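Local coordinates for protein octenoyl-CoA reductase/carboxylase (Streptomyces sp., PDB 4A0S) that is a 2-octenoyl-CoA carboxylase/reductase that binds NADP and probably supplies an extender unit for cinnabaramide polyketide biosynthesis, at residues 50-55 against 388-393; 77-82 against 395-400. One frame throughout, in Å; residues are numbered along the deposited sequence.

Interaction 1 (50-55 against 388-393); sequences LRLGEV and YPLAEA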
loop_
_atom_site.group_PDB
_atom_site.type_symbol
_atom_site.label_atom_id
_atom_site.label_comp_id
_atom_site.label_asym_id
_atom_site.label_seq_id
_atom_site.Cartn_x
_atom_site.Cartn_y
_atom_site.Cartn_z
ATOM N N LEU A 50 40.388 0.736 17.231
ATOM C CA LEU A 50 40.455 -0.479 16.425
ATOM C C LEU A 50 41.674 -1.319 16.752
ATOM O O LEU A 50 42.781 -0.795 16.862
ATOM C CB LEU A 50 40.406 -0.144 14.939
ATOM C CG LEU A 50 39.000 0.261 14.485
ATOM C CD1 LEU A 50 39.006 0.774 13.049
ATOM C CD2 LEU A 50 37.994 -0.897 14.639
ATOM N N ARG A 51 41.453 -2.614 16.950
ATOM C CA ARG A 51 42.524 -3.568 17.227
ATOM C C ARG A 51 42.482 -4.620 16.146
ATOM O O ARG A 51 41.405 -4.942 15.639
ATOM C CB ARG A 51 42.342 -4.256 18.582
ATOM C CG ARG A 51 41.964 -3.345 19.754
ATOM C CD ARG A 51 43.161 -2.655 20.400
ATOM N NE ARG A 51 42.751 -1.413 21.064
ATOM C CZ ARG A 51 43.585 -0.471 21.514
ATOM N NH1 ARG A 51 44.896 -0.620 21.391
ATOM N NH2 ARG A 51 43.102 0.623 22.094
ATOM N N LEU A 52 43.649 -5.127 15.761
ATOM C CA LEU A 52 43.687 -6.273 14.878
ATOM C C LEU A 52 44.483 -7.362 15.553
ATOM O O LEU A 52 45.671 -7.197 15.827
ATOM C CB LEU A 52 44.294 -5.927 13.523
ATOM C CG LEU A 52 44.180 -7.016 12.459
ATOM C CD1 LEU A 52 42.727 -7.232 12.048
ATOM C CD2 LEU A 52 45.019 -6.601 11.246
ATOM N N GLY A 53 43.807 -8.475 15.825
ATOM C CA GLY A 53 44.448 -9.607 16.473
ATOM C C GLY A 53 43.509 -10.789 16.526
ATOM O O GLY A 53 42.319 -10.695 16.128
ATOM N N GLU A 54 44.058 -11.902 17.009
ATOM C CA GLU A 54 43.327 -13.143 17.136
ATOM C C GLU A 54 42.230 -13.023 18.178
ATOM O O GLU A 54 42.430 -12.485 19.263
ATOM C CB GLU A 54 44.269 -14.296 17.499
ATOM C CG GLU A 54 45.337 -14.628 16.446
ATOM C CD GLU A 54 44.753 -15.106 15.125
ATOM O OE1 GLU A 54 44.037 -16.129 15.120
ATOM O OE2 GLU A 54 45.014 -14.463 14.082
ATOM N N VAL A 55 41.056 -13.525 17.833
ATOM C CA VAL A 55 39.967 -13.594 18.773
ATOM C C VAL A 55 39.474 -15.036 18.772
ATOM O O VAL A 55 39.645 -15.745 17.780
ATOM C CB VAL A 55 38.797 -12.621 18.412
ATOM C CG1 VAL A 55 39.240 -11.168 18.486
ATOM C CG2 VAL A 55 38.248 -12.948 17.046
ATOM N N TYR A 388 41.486 -1.912 0.948
ATOM C CA TYR A 388 42.563 -1.986 1.911
ATOM C C TYR A 388 42.650 -3.415 2.370
ATOM O O TYR A 388 41.615 -4.085 2.472
ATOM C CB TYR A 388 42.252 -1.113 3.123
ATOM C CG TYR A 388 42.376 0.342 2.852
ATOM C CD1 TYR A 388 41.360 1.038 2.198
ATOM C CD2 TYR A 388 43.522 1.039 3.235
ATOM C CE1 TYR A 388 41.483 2.385 1.929
ATOM C CE2 TYR A 388 43.654 2.386 2.980
ATOM C CZ TYR A 388 42.635 3.054 2.328
ATOM O OH TYR A 388 42.767 4.394 2.080
ATOM N N PRO A 389 43.866 -3.892 2.662
ATOM C CA PRO A 389 43.950 -5.168 3.334
ATOM C C PRO A 389 43.406 -5.034 4.744
ATOM O O PRO A 389 43.353 -3.918 5.309
ATOM C CB PRO A 389 45.450 -5.423 3.402
ATOM C CG PRO A 389 46.054 -4.066 3.433
ATOM C CD PRO A 389 45.200 -3.263 2.506
ATOM N N LEU A 390 43.001 -6.165 5.308
ATOM C CA LEU A 390 42.580 -6.189 6.697
ATOM C C LEU A 390 43.629 -5.522 7.597
ATOM O O LEU A 390 43.270 -4.791 8.521
ATOM C CB LEU A 390 42.272 -7.622 7.155
ATOM C CG LEU A 390 41.567 -7.684 8.518
ATOM C CD1 LEU A 390 40.293 -6.814 8.578
ATOM C CD2 LEU A 390 41.278 -9.110 8.882
ATOM N N ALA A 391 44.908 -5.774 7.310
ATOM C CA ALA A 391 46.034 -5.151 8.027
ATOM C C ALA A 391 45.833 -3.648 8.191
ATOM O O ALA A 391 46.217 -3.062 9.208
ATOM C CB ALA A 391 47.331 -5.410 7.280
ATOM N N GLU A 392 45.219 -3.034 7.184
ATOM C CA GLU A 392 45.036 -1.599 7.179
ATOM C C GLU A 392 43.583 -1.195 7.327
ATOM O O GLU A 392 43.213 -0.107 6.918
ATOM C CB GLU A 392 45.604 -1.019 5.885
ATOM C CG GLU A 392 47.087 -1.296 5.711
ATOM C CD GLU A 392 47.564 -0.988 4.297
ATOM O OE1 GLU A 392 47.074 0.001 3.710
ATOM O OE2 GLU A 392 48.402 -1.757 3.770
ATOM N N ALA A 393 42.764 -2.075 7.905
ATOM C CA ALA A 393 41.331 -1.802 8.063
ATOM C C ALA A 393 41.071 -0.592 8.950
ATOM O O ALA A 393 40.120 0.152 8.728
ATOM C CB ALA A 393 40.602 -3.029 8.600
#
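Leu52 reaches over to the short 3-10 turn at Leu390 and Ala391, and it makes every close contact of this pair of segments. From CA to CB the bond already points to 388-393, but the two backbones are well apart, with the CA atoms of Leu52 and Ala391 7.3 Å from each other. CG is turned anti to the backbone N (chi1 -171°), which carries the branch point outward and leaves the two methyls to close the gap. They have different jobs. CD1 settles on the side chain of Leu390, 3.7 Å from its CG and 4.0 Å from its CD2, so a methyl meets the branch point of the other leucine with the two side chains set askew. CD2 goes to the backbone instead, 3.7 Å from Ala391 CA and equally 3.7 Å from Leu390 O. That carbonyl has its polar partner inside the turn, since Ala393 N donates to Leu390 O at 2.8 Å, while the Leu52 methyl only packs against it. Leu390 is buried, touching Val411 of strand 408-412 as well, whereas Leu52 and Ala391 are exposed, so the contact runs from the protein surface inward. On its own side, the 50-55 segment is stitched by backbone hydrogen bonds to strand 24-31, at Arg51 with His29 and Gly53 with Ala27. Here, then, strand 51-52 of the small antiparallel sheet packs on the 3-10 turn that leads from strand 384-389 into helix 393-401, in the medium-chain dehydrogenase/reductase fold.

Interaction 2 (77-82 against 395-400); sequences NTVWSA and EACRVV. With CO8 (octanoyl-coenzyme A), chain E.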
loop_
_atom_site.group_PDB
_atom_site.type_symbol
_atom_site.label_atom_id
_atom_site.label_comp_id
_atom_site.label_asym_id
_atom_site.label_seq_id
_atom_site.Cartn_x
_atom_site.Cartn_y
_atom_site.Cartn_z
ATOM N N ASN A 77 28.722 2.442 10.275
ATOM C CA ASN A 77 28.508 1.875 11.602
ATOM C C ASN A 77 29.803 1.320 12.208
ATOM O O ASN A 77 29.955 1.294 13.432
ATOM C CB ASN A 77 27.350 0.856 11.656
ATOM C CG ASN A 77 27.639 -0.436 10.878
ATOM O OD1 ASN A 77 28.621 -0.543 10.158
ATOM N ND2 ASN A 77 26.763 -1.428 11.032
ATOM N N THR A 78 30.729 0.920 11.338
ATOM C CA THR A 78 32.065 0.496 11.739
ATOM C C THR A 78 32.760 1.663 12.402
ATOM O O THR A 78 33.340 1.516 13.478
ATOM C CB THR A 78 32.894 0.012 10.523
ATOM O OG1 THR A 78 32.092 -0.871 9.725
ATOM C CG2 THR A 78 34.193 -0.706 10.981
ATOM N N VAL A 79 32.700 2.819 11.747
ATOM C CA VAL A 79 33.164 4.083 12.306
ATOM C C VAL A 79 32.456 4.434 13.618
ATOM O O VAL A 79 33.131 4.739 14.597
ATOM C CB VAL A 79 32.990 5.246 11.302
ATOM C CG1 VAL A 79 33.431 6.573 11.913
ATOM C CG2 VAL A 79 33.733 4.950 9.999
ATOM N N TRP A 80 31.121 4.416 13.634
ATOM C CA TRP A 80 30.388 4.691 14.869
ATOM C C TRP A 80 30.876 3.758 15.977
ATOM O O TRP A 80 31.135 4.214 17.083
ATOM C CB TRP A 80 28.875 4.496 14.708
ATOM C CG TRP A 80 28.193 5.414 13.756
ATOM C CD1 TRP A 80 27.350 5.055 12.743
ATOM C CD2 TRP A 80 28.298 6.837 13.706
ATOM N NE1 TRP A 80 26.908 6.170 12.076
ATOM C CE2 TRP A 80 27.483 7.275 12.637
ATOM C CE3 TRP A 80 29.011 7.785 14.450
ATOM C CZ2 TRP A 80 27.344 8.629 12.302
ATOM C CZ3 TRP A 80 28.880 9.129 14.124
ATOM C CH2 TRP A 80 28.046 9.540 13.058
ATOM N N SER A 81 30.988 2.461 15.664
ATOM C CA SER A 81 31.500 1.448 16.602
ATOM C C SER A 81 32.825 1.837 17.206
ATOM O O SER A 81 32.996 1.812 18.423
ATOM C CB SER A 81 31.761 0.115 15.902
ATOM O OG SER A 81 30.578 -0.469 15.458
ATOM N N ALA A 82 33.785 2.121 16.334
ATOM C CA ALA A 82 35.145 2.416 16.753
ATOM C C ALA A 82 35.243 3.736 17.511
ATOM O O ALA A 82 36.226 3.992 18.202
ATOM C CB ALA A 82 36.060 2.413 15.569
ATOM N N GLU A 395 42.853 2.157 9.021
ATOM C CA GLU A 395 43.043 3.287 8.126
ATOM C C GLU A 395 41.841 3.412 7.228
ATOM O O GLU A 395 41.307 4.500 7.050
ATOM C CB GLU A 395 44.294 3.078 7.273
ATOM C CG GLU A 395 44.602 4.215 6.310
ATOM C CD GLU A 395 44.745 5.553 7.005
ATOM O OE1 GLU A 395 45.163 5.598 8.188
ATOM O OE2 GLU A 395 44.419 6.568 6.364
ATOM N N ALA A 396 41.405 2.284 6.675
ATOM C CA ALA A 396 40.208 2.261 5.835
ATOM C C ALA A 396 39.059 2.913 6.579
ATOM O O ALA A 396 38.371 3.770 6.047
ATOM C CB ALA A 396 39.866 0.844 5.432
ATOM N N CYS A 397 38.888 2.521 7.834
ATOM C CA CYS A 397 37.871 3.087 8.707
ATOM C C CYS A 397 38.057 4.588 8.920
ATOM O O CYS A 397 37.109 5.371 8.790
ATOM C CB CYS A 397 37.891 2.363 10.038
ATOM S SG CYS A 397 36.369 2.527 10.920
ATOM N N ARG A 398 39.293 4.981 9.226
ATOM C CA ARG A 398 39.644 6.383 9.364
ATOM C C ARG A 398 39.305 7.138 8.088
ATOM O O ARG A 398 38.795 8.253 8.135
ATOM C CB ARG A 398 41.140 6.501 9.668
ATOM C CG ARG A 398 41.657 7.914 9.861
ATOM C CD ARG A 398 41.030 8.550 11.080
ATOM N NE ARG A 398 41.662 9.818 11.409
ATOM C CZ ARG A 398 41.160 10.708 12.261
ATOM N NH1 ARG A 398 40.001 10.479 12.867
ATOM N NH2 ARG A 398 41.818 11.837 12.494
ATOM N N VAL A 399 39.600 6.541 6.944
ATOM C CA VAL A 399 39.287 7.183 5.668
ATOM C C VAL A 399 37.813 7.558 5.624
ATOM O O VAL A 399 37.474 8.702 5.353
ATOM C CB VAL A 399 39.673 6.284 4.464
ATOM C CG1 VAL A 399 38.888 6.686 3.211
ATOM C CG2 VAL A 399 41.187 6.343 4.212
ATOM N N VAL A 400 36.949 6.583 5.907
ATOM C CA VAL A 400 35.510 6.814 5.942
ATOM C C VAL A 400 35.128 7.798 7.036
ATOM O O VAL A 400 34.334 8.696 6.809
ATOM C CB VAL A 400 34.719 5.496 6.103
ATOM C CG1 VAL A 400 33.209 5.787 6.337
ATOM C CG2 VAL A 400 34.926 4.638 4.873
HETATM N N1A CO8 E . 28.505 3.698 27.787
HETATM C C2A CO8 E . 27.829 2.602 28.138
HETATM N N3A CO8 E . 26.509 2.535 28.004
HETATM C C4A CO8 E . 25.835 3.592 27.499
HETATM C C5A CO8 E . 26.500 4.750 27.117
HETATM C C6A CO8 E . 27.883 4.787 27.275
HETATM N N6A CO8 E . 28.570 5.876 26.915
HETATM N N7A CO8 E . 25.595 5.614 26.656
HETATM C C8A CO8 E . 24.400 5.026 26.746
HETATM N N9A CO8 E . 24.546 3.795 27.262
HETATM C C1B CO8 E . 23.499 2.776 27.546
HETATM C C2B CO8 E . 22.711 3.130 28.811
HETATM O O2B CO8 E . 22.423 1.930 29.564
HETATM C C3B CO8 E . 21.438 3.719 28.210
HETATM O O3B CO8 E . 20.346 3.580 29.108
HETATM P P3B CO8 E . 19.928 4.918 29.919
HETATM O O7A CO8 E . 19.900 4.501 31.493
HETATM O O8A CO8 E . 21.165 6.004 29.876
HETATM O O9A CO8 E . 18.675 5.509 29.408
HETATM C C4B CO8 E . 21.223 2.880 26.955
HETATM O O4B CO8 E . 22.547 2.683 26.439
HETATM C C5B CO8 E . 20.515 3.671 25.848
HETATM O O5B CO8 E . 20.463 2.871 24.649
HETATM P P1A CO8 E . 19.427 1.602 24.564
HETATM O O1A CO8 E . 19.643 0.944 23.057
HETATM O O2A CO8 E . 19.652 0.544 25.600
HETATM O O3A CO8 E . 17.923 2.233 24.784
HETATM P P2A CO8 E . 16.867 2.805 23.666
HETATM O O4A CO8 E . 16.145 4.069 24.324
HETATM O O5A CO8 E . 15.883 1.787 23.171
HETATM O O6A CO8 E . 17.763 3.421 22.447
HETATM C CBP CO8 E . 18.442 3.809 20.115
HETATM C CCP CO8 E . 17.366 3.245 21.072
HETATM C CDP CO8 E . 18.381 5.340 20.254
HETATM C CEP CO8 E . 18.034 3.430 18.691
HETATM C CAP CO8 E . 19.847 3.230 20.494
HETATM O OAP CO8 E . 19.858 1.772 20.621
HETATM C C9P CO8 E . 21.003 3.705 19.570
HETATM O O9P CO8 E . 21.433 4.859 19.687
HETATM N N8P CO8 E . 21.507 2.797 18.703
HETATM C C7P CO8 E . 22.677 3.091 17.823
HETATM C C6P CO8 E . 22.328 3.417 16.343
HETATM C C5P CO8 E . 23.219 4.591 15.870
HETATM O O5P CO8 E . 23.128 5.687 16.418
HETATM N N4P CO8 E . 24.189 4.397 14.979
HETATM C C3P CO8 E . 24.427 3.285 14.066
HETATM C C2P CO8 E . 24.134 3.946 12.711
HETATM S S1P CO8 E . 22.798 3.080 11.803
HETATM C "C1'" CO8 E . 23.790 2.228 10.671
HETATM O "O1'" CO8 E . 24.902 2.643 10.296
HETATM C "C2'" CO8 E . 23.243 1.035 10.250
HETATM C "C3'" CO8 E . 23.855 0.206 9.337
HETATM C "C4'" CO8 E . 23.203 -0.968 8.941
HETATM C "C5'" CO8 E . 22.060 -1.431 9.830
HETATM C "C6'" CO8 E . 21.648 -2.807 9.264
HETATM C "C7'" CO8 E . 20.362 -3.245 9.906
HETATM C "C8'" CO8 E . 20.063 -4.668 9.426
#
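Trp80 and Asn77, the flat groups of helix 77-82, border the ligands, while Val79 packs on Cys397. At the indole, CD1 lies 3.4 Å from C2P of octanoyl-CoA, NE1 is hydrogen-bonded to O2D of NADP, and the Tyr76 ring meets it with the planes about 50° apart. This is the active-site cleft of the medium-chain dehydrogenase/reductase fold. With CG between the backbone N and carbonyl carbon (chi1 68°), the Asn77 amide is turned alongside the acyl chain: CB is 3.3 Å from the thioester oxygen O1', and ND2, bonded to Ser115 OG, is 3.7 Å from C3'. With an alanine here, Ser115 would probably lose its amide partner, and the acyl chain near C3' the group packed beside it.

Behind the pocket the helices cross at -103°, their axes 9.3 Å apart. Val79 CG2 is wedged against Cys397 SG (3.7 Å), the backbone Cys397 O (3.6 Å) and Val400 CG1 (3.8 Å), with Thr78 CG2 touching the same sulfur; Val46 of helix 46-49 covers Val79 and Cys397. Val400 also lines the NADP pocket. One turn of helix 77-82 is doubly tied: Ser81 OG, at 2.8 Å, and Ser81 N reach Asn77 O from opposite faces of its carbonyl plane.

Overall arrangement
Interactions 1 and 2 are neighbours, with centres about 12 Å apart, and their second segments follow each other in the chain, strand 384-389 running through 390-391 into helix 393-401. Interaction 1 is partly buried and lies away from the cofactor and substrate sites, whereas all the touching residues of interaction 2 are buried, closer to the middle of the chain and next to both ligands. Both rest on apolar packing between their segments, but the second adds a sulfur and backs the side of the helix that faces the ligands. They also touch directly: Leu50 CD1 lies 3.6 Å from Cys397 CB, and the Tyr388 ring packs on Ala396 and its hydroxyl oxygen on Val399.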